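Local coordinates for putative branched-chain amino acid ABC transporter, periplasmic branched-chain amino acid-binding protein (Pseudomonas protegens Pf-5, PDB 4RU0) that probably captures small solutes, perhaps branched-chain amino acids, in the periplasm and delivers them to an ABC transporter, at residues M57-L61 and N333-V338; K128-L134 and Y149-M154; D143-F147 and A429-A433; S271-L277 and W402-W407. All coordinates share one frame; numbering follows the deposited sequence.

Contact 1 of 4, residues M57-L61 and N333-V338; sequences MIDYL and NAAVAV
Met57, present as selenomethionine, starts a helix-to-helix contact in which helix 47-67 lies against helix 325-348 within one lobe of the periplasmic binding protein fold. The short axes come within 9.2 Å of each other and run in broadly the same sense, 43° apart. Alanine faces the first helix here: Met57 CA and Ala334 CA are only 5.1 Å apart, and Ala334 CB lies against the backbone of Met57 and is 4.0 Å from Met57 CG. The neighbouring Asn333 is weakly bonded through its side chain to Asn112. Ile58 and Asp59 turn to other surroundings, Ile58 to strand 76-82 and Asp59 to a hydrogen bond with Tyr327.

One turn on, Tyr60 carries most of the remaining contact. Its ring carbon CG stands anti to the backbone N (chi1 -174°), which sends the ring across to the other helix with CD2 and CE2 leading. Tyr60 CD2 meets Ala334 CB at 3.9 Å, while CE2 reaches the backbone of Ala335, 3.7 Å from its CA. The ring is tilted to these neighbours, presenting neither a clean face nor an edge. Ile300 of helix 299-309 also packs on Tyr60. Leu61 completes the apolar seam, and at its end one methyl of Val338 serves two partners: its CG2 lies 4.0 Å from Tyr60 CE2 and 4.2 Å from Leu61 CD2.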
loop_
_atom_site.group_PDB
_atom_site.type_symbol
_atom_site.label_atom_id
_atom_site.label_comp_id
_atom_site.label_asym_id
_atom_site.label_seq_id
_atom_site.Cartn_x
_atom_site.Cartn_y
_atom_site.Cartn_z
HETATM N N MSE A 57 11.832 -6.552 2.978
HETATM C CA MSE A 57 12.307 -5.508 3.837
HETATM C C MSE A 57 13.682 -5.827 4.357
HETATM O O MSE A 57 14.564 -4.964 4.339
HETATM C CB MSE A 57 11.330 -5.442 4.996
HETATM C CG MSE A 57 10.162 -4.514 4.712
HETATM SE SE MSE A 57 8.842 -4.698 6.136
HETATM C CE MSE A 57 8.761 -2.795 6.539
ATOM N N ILE A 58 13.893 -7.051 4.801
ATOM C CA ILE A 58 15.181 -7.396 5.345
ATOM C C ILE A 58 16.302 -7.306 4.307
ATOM O O ILE A 58 17.325 -6.699 4.571
ATOM C CB ILE A 58 15.151 -8.796 5.989
ATOM C CG1 ILE A 58 14.255 -8.791 7.223
ATOM C CG2 ILE A 58 16.544 -9.230 6.395
ATOM C CD1 ILE A 58 13.734 -10.150 7.622
ATOM N N ASP A 59 16.085 -7.852 3.116
ATOM C CA ASP A 59 17.143 -7.876 2.126
ATOM C C ASP A 59 17.514 -6.474 1.731
ATOM O O ASP A 59 18.680 -6.170 1.561
ATOM C CB ASP A 59 16.786 -8.734 0.917
ATOM C CG ASP A 59 16.701 -10.193 1.256
ATOM O OD1 ASP A 59 16.133 -10.978 0.475
ATOM O OD2 ASP A 59 17.203 -10.572 2.320
ATOM N N TYR A 60 16.526 -5.607 1.580
ATOM C CA TYR A 60 16.832 -4.224 1.250
ATOM C C TYR A 60 17.612 -3.528 2.365
ATOM O O TYR A 60 18.471 -2.695 2.094
ATOM C CB TYR A 60 15.613 -3.428 0.820
ATOM C CG TYR A 60 15.982 -2.056 0.349
ATOM C CD1 TYR A 60 16.692 -1.875 -0.816
ATOM C CD2 TYR A 60 15.654 -0.945 1.081
ATOM C CE1 TYR A 60 17.046 -0.616 -1.249
ATOM C CE2 TYR A 60 16.010 0.314 0.657
ATOM C CZ TYR A 60 16.705 0.468 -0.511
ATOM O OH TYR A 60 17.061 1.717 -0.926
ATOM N N LEU A 61 17.277 -3.844 3.613
ATOM C CA LEU A 61 17.991 -3.270 4.752
ATOM C C LEU A 61 19.415 -3.821 4.802
ATOM O O LEU A 61 20.369 -3.093 5.088
ATOM C CB LEU A 61 17.264 -3.563 6.070
ATOM C CG LEU A 61 15.912 -2.885 6.319
ATOM C CD1 LEU A 61 15.313 -3.353 7.637
ATOM C CD2 LEU A 61 16.045 -1.374 6.304
ATOM N N ASN A 333 8.197 -0.765 0.898
ATOM C CA ASN A 333 7.948 -0.409 2.291
ATOM C C ASN A 333 9.234 0.026 2.992
ATOM O O ASN A 333 9.256 1.025 3.711
ATOM C CB ASN A 333 7.320 -1.590 3.036
ATOM C CG ASN A 333 6.416 -1.154 4.168
ATOM O OD1 ASN A 333 5.788 -0.097 4.104
ATOM N ND2 ASN A 333 6.349 -1.968 5.218
ATOM N N ALA A 334 10.308 -0.725 2.763
ATOM C CA ALA A 334 11.589 -0.459 3.401
ATOM C C ALA A 334 12.267 0.780 2.824
ATOM O O ALA A 334 12.915 1.533 3.548
ATOM C CB ALA A 334 12.502 -1.667 3.268
ATOM N N ALA A 335 12.115 0.988 1.522
ATOM C CA ALA A 335 12.776 2.096 0.847
ATOM C C ALA A 335 12.210 3.444 1.286
ATOM O O ALA A 335 12.946 4.430 1.409
ATOM C CB ALA A 335 12.656 1.941 -0.657
ATOM N N VAL A 336 10.902 3.478 1.517
ATOM C CA VAL A 336 10.221 4.700 1.929
ATOM C C VAL A 336 10.780 5.199 3.256
ATOM O O VAL A 336 11.099 6.377 3.405
ATOM C CB VAL A 336 8.704 4.479 2.047
ATOM C CG1 VAL A 336 8.038 5.639 2.771
ATOM C CG2 VAL A 336 8.101 4.298 0.673
ATOM N N ALA A 337 10.911 4.286 4.206
ATOM C CA ALA A 337 11.466 4.616 5.505
ATOM C C ALA A 337 12.921 5.058 5.371
ATOM O O ALA A 337 13.327 6.061 5.962
ATOM C CB ALA A 337 11.348 3.429 6.442
ATOM N N VAL A 338 13.693 4.314 4.582
ATOM C CA VAL A 338 15.105 4.620 4.349
ATOM C C VAL A 338 15.301 6.019 3.762
ATOM O O VAL A 338 16.162 6.771 4.219
ATOM C CB VAL A 338 15.757 3.575 3.417
ATOM C CG1 VAL A 338 17.101 4.067 2.910
ATOM C CG2 VAL A 338 15.914 2.248 4.137
#

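Contact 2 of 4, residues K128-L134 and Y149-M154; sequences KIPLITL and YNFPVM
A two-stranded parallel pairing joins Leu131 with Asn150 and Ile132 with Phe151, near the ligand pocket of this periplasmic binding protein. Three backbone hydrogen bonds define the register. Leu131 N gives a nearly straight bond to Tyr149 O (2.7 Å, 174° at the hydrogen). Leu131 O then receives Phe151 N at 2.7 Å, the donor lying almost in line with the C=O bond. Thr133 N reaches Phe151 O at 3.0 Å from above the carbonyl plane. Beyond that bond the partner chain bends at Pro152, the centre of an inverse gamma turn.

Before the strands, Lys128 closes helix 114-126 in a Schellman motif and lays its backbone on a ring: Lys128 CA sits over the centre of the Tyr149 ring, 3.7 Å from the centroid and 12° off the normal, a CH-pi contact. Tyr149 is turned for this by CG standing anti to its carbonyl carbon (chi1 -69°), and it also makes a cation-pi contact with Arg359. Pro130 bridges two rings, its CD against Tyr149 and its CB 3.9 Å from Phe151 CE2; the Phe151 ring is stacked with His391. Farther on, Ile132 CG2 meets Val153 CG2 at 3.8 Å, and Leu134 CD1 nestles against Met154 CB at 3.6 Å, where Val332 of helix 325-348 touches both residues. Thr133, whose hydroxyl bonds to Tyr136 O, lies with its side chain about 7 Å from the bound polyether. Parallel strands with helices packed on them, ending close to a bound ligand, are typical of the alpha/beta lobes of periplasmic binding proteins.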
loop_
_atom_site.group_PDB
_atom_site.type_symbol
_atom_site.label_atom_id
_atom_site.label_comp_id
_atom_site.label_asym_id
_atom_site.label_seq_id
_atom_site.Cartn_x
_atom_site.Cartn_y
_atom_site.Cartn_z
ATOM N N LYS A 128 4.954 10.615 19.847
ATOM C CA LYS A 128 5.645 11.245 18.721
ATOM C C LYS A 128 6.416 10.220 17.876
ATOM O O LYS A 128 7.611 10.379 17.596
ATOM C CB LYS A 128 6.568 12.357 19.227
ATOM C CG LYS A 128 5.792 13.498 19.888
ATOM C CD LYS A 128 6.700 14.586 20.433
ATOM C CE LYS A 128 5.885 15.743 20.987
ATOM N NZ LYS A 128 6.755 16.799 21.572
ATOM N N ILE A 129 5.710 9.167 17.472
ATOM C CA ILE A 129 6.269 8.152 16.593
ATOM C C ILE A 129 5.418 8.003 15.331
ATOM O O ILE A 129 4.247 7.639 15.401
ATOM C CB ILE A 129 6.381 6.797 17.298
ATOM C CG1 ILE A 129 7.304 6.916 18.509
ATOM C CG2 ILE A 129 6.891 5.742 16.329
ATOM C CD1 ILE A 129 7.697 5.597 19.114
ATOM N N PRO A 130 6.015 8.294 14.167
ATOM C CA PRO A 130 5.285 8.237 12.899
ATOM C C PRO A 130 4.858 6.816 12.559
ATOM O O PRO A 130 5.691 5.913 12.543
ATOM C CB PRO A 130 6.302 8.753 11.872
ATOM C CG PRO A 130 7.424 9.343 12.667
ATOM C CD PRO A 130 7.432 8.628 13.974
ATOM N N LEU A 131 3.567 6.622 12.317
ATOM C CA LEU A 131 3.078 5.346 11.828
ATOM C C LEU A 131 3.026 5.394 10.318
ATOM O O LEU A 131 2.407 6.286 9.744
ATOM C CB LEU A 131 1.692 5.021 12.388
ATOM C CG LEU A 131 1.572 4.732 13.884
ATOM C CD1 LEU A 131 0.158 4.250 14.217
ATOM C CD2 LEU A 131 2.622 3.740 14.374
ATOM N N ILE A 132 3.687 4.442 9.675
ATOM C CA ILE A 132 3.592 4.304 8.233
ATOM C C ILE A 132 2.698 3.120 7.889
ATOM O O ILE A 132 2.963 1.990 8.299
ATOM C CB ILE A 132 4.973 4.108 7.582
ATOM C CG1 ILE A 132 5.845 5.347 7.789
ATOM C CG2 ILE A 132 4.825 3.810 6.109
ATOM C CD1 ILE A 132 7.286 5.155 7.341
ATOM N N THR A 133 1.646 3.394 7.135
ATOM C CA THR A 133 0.821 2.354 6.525
ATOM C C THR A 133 0.791 2.539 5.018
ATOM O O THR A 133 0.097 3.381 4.503
ATOM C CB THR A 133 -0.620 2.347 7.080
ATOM O OG1 THR A 133 -1.254 3.595 6.827
ATOM C CG2 THR A 133 -0.626 2.109 8.540
ATOM N N LEU A 134 1.503 1.692 4.304
ATOM C CA LEU A 134 1.613 1.851 2.869
ATOM C C LEU A 134 0.417 1.208 2.198
ATOM O O LEU A 134 0.168 0.039 2.360
ATOM C CB LEU A 134 2.914 1.215 2.394
ATOM C CG LEU A 134 3.452 1.411 0.987
ATOM C CD1 LEU A 134 3.789 2.854 0.714
ATOM C CD2 LEU A 134 4.694 0.562 0.801
ATOM N N TYR A 149 1.364 12.266 13.164
ATOM C CA TYR A 149 2.215 11.080 13.184
ATOM C C TYR A 149 1.578 9.840 12.548
ATOM O O TYR A 149 1.948 8.711 12.856
ATOM C CB TYR A 149 2.641 10.789 14.626
ATOM C CG TYR A 149 3.589 11.846 15.138
ATOM C CD1 TYR A 149 3.115 12.966 15.812
ATOM C CD2 TYR A 149 4.955 11.753 14.898
ATOM C CE1 TYR A 149 3.979 13.947 16.256
ATOM C CE2 TYR A 149 5.826 12.730 15.340
ATOM C CZ TYR A 149 5.335 13.824 16.015
ATOM O OH TYR A 149 6.202 14.796 16.456
ATOM N N ASN A 150 0.634 10.064 11.641
ATOM C CA ASN A 150 0.018 8.978 10.887
ATOM C C ASN A 150 0.197 9.205 9.383
ATOM O O ASN A 150 -0.234 10.229 8.852
ATOM C CB ASN A 150 -1.466 8.859 11.242
ATOM C CG ASN A 150 -2.053 7.515 10.863
ATOM O OD1 ASN A 150 -1.793 6.989 9.779
ATOM N ND2 ASN A 150 -2.850 6.946 11.761
ATOM N N PHE A 151 0.833 8.252 8.702
ATOM C CA PHE A 151 1.182 8.415 7.290
ATOM C C PHE A 151 0.671 7.283 6.390
ATOM O O PHE A 151 1.346 6.264 6.227
ATOM C CB PHE A 151 2.705 8.523 7.128
ATOM C CG PHE A 151 3.299 9.785 7.697
ATOM C CD1 PHE A 151 3.613 10.853 6.867
ATOM C CD2 PHE A 151 3.554 9.899 9.058
ATOM C CE1 PHE A 151 4.170 12.014 7.384
ATOM C CE2 PHE A 151 4.106 11.060 9.580
ATOM C CZ PHE A 151 4.417 12.118 8.743
ATOM N N PRO A 152 -0.476 7.467 5.762
ATOM C CA PRO A 152 -0.955 6.474 4.805
ATOM C C PRO A 152 -0.293 6.718 3.450
ATOM O O PRO A 152 -0.878 7.256 2.540
ATOM C CB PRO A 152 -2.435 6.774 4.736
ATOM C CG PRO A 152 -2.506 8.223 4.929
ATOM C CD PRO A 152 -1.382 8.614 5.833
ATOM N N VAL A 153 0.965 6.328 3.362
ATOM C CA VAL A 153 1.838 6.680 2.257
ATOM C C VAL A 153 1.569 6.042 0.901
ATOM O O VAL A 153 1.228 4.876 0.799
ATOM C CB VAL A 153 3.318 6.464 2.608
ATOM C CG1 VAL A 153 4.177 7.377 1.768
ATOM C CG2 VAL A 153 3.564 6.765 4.063
HETATM N N MSE A 154 1.789 6.852 -0.122
HETATM C CA MSE A 154 1.726 6.469 -1.516
HETATM C C MSE A 154 0.356 6.326 -2.118
HETATM O O MSE A 154 0.089 6.953 -3.147
HETATM C CB MSE A 154 2.472 5.162 -1.665
HETATM C CG MSE A 154 3.367 5.226 -2.879
HETATM SE SE MSE A 154 4.562 3.700 -2.775
HETATM C CE MSE A 154 6.067 4.714 -2.051
#

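Contact 3 of 4, residues D143-F147 and A429-A433; sequences DGTVF and AAAFA
Val146 is the bump of this contact, and the hollow it fills lies on one side of helix 418-435, between Ala429 and Ala433, one turn apart. The two small methyl groups leave room for both branches of the valine: Val146 CG1 touches the carbonyl of the helix at 3.4 Å from Ala429 O, and CG1 and CG2 are each 3.9 Å from Ala433 CB. Phe432 forms a wall of the same hollow, with its CD2 3.9 Å from Val146 CG1.

Beside the valine, Asp143 CB meets Ala429 CB at 3.7 Å, so that alanine is touched by two residues of the loop. The loop is held compact from within by an Asx turn, Thr145 N to Asp143 OD1, and by Asp143 O accepting from both Val146 N and Phe147 N. This folding brings Val146 and Phe147 out side by side toward the helix.

Phe147 supplies the second bump. Its leading atom CZ comes down over a face of the Phe432 ring, offset toward the rim and 3.4 Å from Phe432 CD2. The centroids are 4.6 Å apart and the planes inclined at 36°, an oblique aromatic pair. Phe432 is swung into place by CG lying anti to the backbone N (chi1 -175°), and Arg138 touches both rings. The arrangement is that of an Asx-turn loop whose valine is a knob seated between alanines one turn apart on helix 418-435, an apolar loop-on-helix packing near the C terminus.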
loop_
_atom_site.group_PDB
_atom_site.type_symbol
_atom_site.label_atom_id
_atom_site.label_comp_id
_atom_site.label_asym_id
_atom_site.label_seq_id
_atom_site.Cartn_x
_atom_site.Cartn_y
_atom_site.Cartn_z
ATOM N N ASP A 143 -4.388 14.301 5.581
ATOM C CA ASP A 143 -4.264 15.635 6.157
ATOM C C ASP A 143 -3.412 15.582 7.422
ATOM O O ASP A 143 -3.921 15.362 8.520
ATOM C CB ASP A 143 -5.648 16.218 6.467
ATOM C CG ASP A 143 -5.609 17.707 6.812
ATOM O OD1 ASP A 143 -4.517 18.246 7.105
ATOM O OD2 ASP A 143 -6.686 18.345 6.797
ATOM N N GLY A 144 -2.112 15.800 7.265
ATOM C CA GLY A 144 -1.201 15.746 8.392
ATOM C C GLY A 144 -1.341 16.883 9.387
ATOM O O GLY A 144 -0.645 16.897 10.401
ATOM N N THR A 145 -2.228 17.839 9.117
ATOM C CA THR A 145 -2.478 18.900 10.092
ATOM C C THR A 145 -3.340 18.348 11.217
ATOM O O THR A 145 -3.360 18.894 12.320
ATOM C CB THR A 145 -3.173 20.137 9.476
ATOM O OG1 THR A 145 -4.504 19.796 9.061
ATOM C CG2 THR A 145 -2.377 20.675 8.301
ATOM N N VAL A 146 -4.053 17.264 10.926
ATOM C CA VAL A 146 -4.900 16.615 11.922
ATOM C C VAL A 146 -4.239 15.321 12.391
ATOM O O VAL A 146 -4.435 14.884 13.524
ATOM C CB VAL A 146 -6.308 16.343 11.362
ATOM C CG1 VAL A 146 -7.146 15.518 12.329
ATOM C CG2 VAL A 146 -7.005 17.664 11.057
ATOM N N PHE A 147 -3.417 14.734 11.523
ATOM C CA PHE A 147 -2.718 13.488 11.839
ATOM C C PHE A 147 -1.199 13.615 11.732
ATOM O O PHE A 147 -0.596 13.060 10.819
ATOM C CB PHE A 147 -3.207 12.369 10.922
ATOM C CG PHE A 147 -4.618 11.951 11.189
ATOM C CD1 PHE A 147 -5.674 12.608 10.582
ATOM C CD2 PHE A 147 -4.892 10.899 12.050
ATOM C CE1 PHE A 147 -6.974 12.222 10.828
ATOM C CE2 PHE A 147 -6.187 10.509 12.298
ATOM C CZ PHE A 147 -7.232 11.170 11.688
ATOM N N ALA A 429 -11.180 14.748 7.735
ATOM C CA ALA A 429 -10.164 15.048 8.737
ATOM C C ALA A 429 -10.638 16.099 9.735
ATOM O O ALA A 429 -10.211 16.102 10.891
ATOM C CB ALA A 429 -8.882 15.510 8.068
ATOM N N ALA A 430 -11.512 16.997 9.288
ATOM C CA ALA A 430 -11.999 18.072 10.146
ATOM C C ALA A 430 -13.037 17.538 11.116
ATOM O O ALA A 430 -13.056 17.918 12.288
ATOM C CB ALA A 430 -12.575 19.208 9.315
ATOM N N ALA A 431 -13.903 16.659 10.618
ATOM C CA ALA A 431 -14.879 15.983 11.466
ATOM C C ALA A 431 -14.163 15.230 12.588
ATOM O O ALA A 431 -14.574 15.285 13.746
ATOM C CB ALA A 431 -15.736 15.036 10.645
ATOM N N PHE A 432 -13.081 14.544 12.227
ATOM C CA PHE A 432 -12.256 13.822 13.187
ATOM C C PHE A 432 -11.631 14.770 14.205
ATOM O O PHE A 432 -11.649 14.499 15.404
ATOM C CB PHE A 432 -11.157 13.033 12.465
ATOM C CG PHE A 432 -10.341 12.158 13.374
ATOM C CD1 PHE A 432 -10.706 10.837 13.595
ATOM C CD2 PHE A 432 -9.204 12.650 14.001
ATOM C CE1 PHE A 432 -9.959 10.027 14.434
ATOM C CE2 PHE A 432 -8.446 11.842 14.846
ATOM C CZ PHE A 432 -8.823 10.530 15.060
ATOM N N ALA A 433 -11.065 15.874 13.725
ATOM C CA ALA A 433 -10.434 16.853 14.609
ATOM C C ALA A 433 -11.455 17.440 15.578
ATOM O O ALA A 433 -11.133 17.754 16.724
ATOM C CB ALA A 433 -9.774 17.954 13.803
#

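Contact 4 of 4, residues S271-L277 and W402-W407; sequences SSSEDVL and WDGANW
Val276 and Trp402 meet methyl to face: Val276 CG2 stands over the five-membered ring of Trp402, 3.6 Å from its centroid and only 9° off the normal, a CH-pi contact. The methyl takes this place because CG2 points between its own backbone N and carbonyl carbon. The opposite face of the indole is covered by its own loop, with Gly404 N and Ala405 N lying above it toward the rim. Leu277 approaches Trp402 differently, crossing it at about a right angle and bringing CD2 to the edge of the ring, 3.7 Å from CZ2. In the ring plane, water 1 accepts from Trp402 NE1 at 2.9 Å and donates to Val276 O at 2.8 Å, so the indole N-H is satisfied through a bridge to the helix.

Trp407 is set against Trp402 in turn, with Trp402 CE3 over the centre of one face, 3.5 Å above its plane. Trp407 CZ2 comes 3.2 Å from Ser271 O, and Ser272 O lies near the ring edge. Ser273 OG is 3.5 Å from Trp407 NE1. A capping box of Ser272 and Asp275 shapes the short helix, while Asp403 OD1 grips Ala405 N and Asn406 N to fold the turn.

The two tryptophans flank this turn between strands 396-402 and 407-415. Trp407 and Ser271 both pack on Ala288 of strand 287-290, and Tyr326 of helix 325-348 touches Ser272 and Glu274.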
loop_
_atom_site.group_PDB
_atom_site.type_symbol
_atom_site.label_atom_id
_atom_site.label_comp_id
_atom_site.label_asym_id
_atom_site.label_seq_id
_atom_site.Cartn_x
_atom_site.Cartn_y
_atom_site.Cartn_z
ATOM N N SER A 271 -4.439 -8.103 -5.673
ATOM C CA SER A 271 -3.554 -8.057 -6.828
ATOM C C SER A 271 -2.428 -9.084 -6.780
ATOM O O SER A 271 -1.485 -9.002 -7.564
ATOM C CB SER A 271 -2.947 -6.660 -6.963
ATOM O OG SER A 271 -2.186 -6.335 -5.813
ATOM N N SER A 272 -2.525 -10.048 -5.871
ATOM C CA SER A 272 -1.483 -11.057 -5.740
ATOM C C SER A 272 -1.781 -12.332 -6.521
ATOM O O SER A 272 -2.922 -12.607 -6.869
ATOM C CB SER A 272 -1.268 -11.419 -4.274
ATOM O OG SER A 272 -0.623 -12.677 -4.190
ATOM N N SER A 273 -0.733 -13.112 -6.772
ATOM C CA SER A 273 -0.855 -14.436 -7.380
ATOM C C SER A 273 -1.762 -15.322 -6.543
ATOM O O SER A 273 -2.586 -16.071 -7.066
ATOM C CB SER A 273 0.520 -15.104 -7.517
ATOM O OG SER A 273 1.438 -14.263 -8.189
ATOM N N GLU A 274 -1.596 -15.222 -5.229
ATOM C CA GLU A 274 -2.345 -16.039 -4.286
ATOM C C GLU A 274 -3.827 -15.681 -4.268
ATOM O O GLU A 274 -4.663 -16.482 -3.856
ATOM C CB GLU A 274 -1.748 -15.891 -2.884
ATOM C CG GLU A 274 -0.254 -16.154 -2.849
ATOM C CD GLU A 274 0.322 -16.077 -1.454
ATOM O OE1 GLU A 274 -0.440 -15.769 -0.509
ATOM O OE2 GLU A 274 1.539 -16.327 -1.306
ATOM N N ASP A 275 -4.148 -14.469 -4.706
ATOM C CA ASP A 275 -5.539 -14.041 -4.767
ATOM C C ASP A 275 -6.265 -14.688 -5.936
ATOM O O ASP A 275 -7.488 -14.793 -5.923
ATOM C CB ASP A 275 -5.634 -12.518 -4.880
ATOM C CG ASP A 275 -5.231 -11.809 -3.601
ATOM O OD1 ASP A 275 -5.636 -12.263 -2.508
ATOM O OD2 ASP A 275 -4.509 -10.792 -3.689
ATOM N N VAL A 276 -5.512 -15.122 -6.946
ATOM C CA VAL A 276 -6.122 -15.587 -8.191
ATOM C C VAL A 276 -5.749 -17.017 -8.592
ATOM O O VAL A 276 -6.474 -17.650 -9.359
ATOM C CB VAL A 276 -5.759 -14.654 -9.354
ATOM C CG1 VAL A 276 -6.476 -13.338 -9.201
ATOM C CG2 VAL A 276 -4.251 -14.447 -9.421
ATOM N N LEU A 277 -4.627 -17.520 -8.091
ATOM C CA LEU A 277 -4.250 -18.919 -8.324
ATOM C C LEU A 277 -5.335 -19.938 -7.928
ATOM O O LEU A 277 -5.554 -20.898 -8.660
ATOM C CB LEU A 277 -2.945 -19.249 -7.591
ATOM C CG LEU A 277 -1.655 -18.868 -8.320
ATOM C CD1 LEU A 277 -0.467 -18.975 -7.393
ATOM C CD2 LEU A 277 -1.449 -19.737 -9.554
ATOM N N TRP A 402 -3.261 -10.836 -15.373
ATOM C CA TRP A 402 -2.945 -12.214 -15.002
ATOM C C TRP A 402 -3.248 -13.196 -16.136
ATOM O O TRP A 402 -4.349 -13.179 -16.696
ATOM C CB TRP A 402 -3.736 -12.583 -13.747
ATOM C CG TRP A 402 -3.542 -13.976 -13.246
ATOM C CD1 TRP A 402 -4.455 -14.990 -13.277
ATOM C CD2 TRP A 402 -2.372 -14.506 -12.612
ATOM N NE1 TRP A 402 -3.924 -16.121 -12.704
ATOM C CE2 TRP A 402 -2.646 -15.852 -12.292
ATOM C CE3 TRP A 402 -1.117 -13.976 -12.289
ATOM C CZ2 TRP A 402 -1.712 -16.675 -11.662
ATOM C CZ3 TRP A 402 -0.190 -14.794 -11.667
ATOM C CH2 TRP A 402 -0.494 -16.130 -11.359
ATOM N N ASP A 403 -2.288 -14.051 -16.481
ATOM C CA ASP A 403 -2.510 -15.000 -17.575
ATOM C C ASP A 403 -2.730 -16.431 -17.081
ATOM O O ASP A 403 -2.887 -17.355 -17.878
ATOM C CB ASP A 403 -1.347 -14.961 -18.577
ATOM C CG ASP A 403 -0.004 -15.330 -17.954
ATOM O OD1 ASP A 403 0.036 -16.086 -16.959
ATOM O OD2 ASP A 403 1.031 -14.867 -18.481
ATOM N N GLY A 404 -2.743 -16.606 -15.765
ATOM C CA GLY A 404 -2.922 -17.921 -15.181
ATOM C C GLY A 404 -1.655 -18.386 -14.500
ATOM O O GLY A 404 -1.676 -19.317 -13.692
ATOM N N ALA A 405 -0.549 -17.720 -14.821
ATOM C CA ALA A 405 0.753 -18.093 -14.286
ATOM C C ALA A 405 1.578 -16.874 -13.881
ATOM O O ALA A 405 2.310 -16.915 -12.892
ATOM C CB ALA A 405 1.516 -18.926 -15.301
ATOM N N ASN A 406 1.458 -15.792 -14.645
ATOM C CA ASN A 406 2.261 -14.598 -14.400
ATOM C C ASN A 406 1.493 -13.294 -14.570
ATOM O O ASN A 406 0.438 -13.254 -15.206
ATOM C CB ASN A 406 3.478 -14.582 -15.328
ATOM C CG ASN A 406 4.475 -15.670 -14.999
ATOM O OD1 ASN A 406 5.324 -15.504 -14.122
ATOM N ND2 ASN A 406 4.383 -16.793 -15.705
ATOM N N TRP A 407 2.047 -12.229 -13.998
ATOM C CA TRP A 407 1.523 -10.884 -14.190
ATOM C C TRP A 407 2.247 -10.182 -15.332
ATOM O O TRP A 407 3.428 -10.422 -15.572
ATOM C CB TRP A 407 1.660 -10.055 -12.908
ATOM C CG TRP A 407 0.799 -10.513 -11.784
ATOM C CD1 TRP A 407 1.200 -11.187 -10.670
ATOM C CD2 TRP A 407 -0.619 -10.329 -11.656
ATOM N NE1 TRP A 407 0.123 -11.431 -9.852
ATOM C CE2 TRP A 407 -1.006 -10.915 -10.434
ATOM C CE3 TRP A 407 -1.596 -9.722 -12.453
ATOM C CZ2 TRP A 407 -2.331 -10.916 -9.989
ATOM C CZ3 TRP A 407 -2.913 -9.717 -12.005
ATOM C CH2 TRP A 407 -3.266 -10.314 -10.787
HETATM O O HOH W 1 -5.500 -18.436 -11.854
#

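In the fold
From the N terminus, helix 47-67 opens contact 1, which closes only when helix 325-348 arrives. Inside that span, contact 2 closes a short loop, and residues 143-147 within this loop open contact 3, so contacts 2 and 3 cross. Contact 4 opens at 271-277, after contact 2 has closed, and crosses contact 1 before ending at 402-407. It is nested in contact 3, which crosses contact 1 and closes on helix 418-435. Contacts 1 and 2 touch through Val336 CG2 and Met154 CE, 3.4 Å apart, uniting one lobe. Contact 4 joins the turn between strands 396-402 and 407-415, at one margin of the seven-stranded sheet, to a short helix, its centre about 37 Å from that of contact 3.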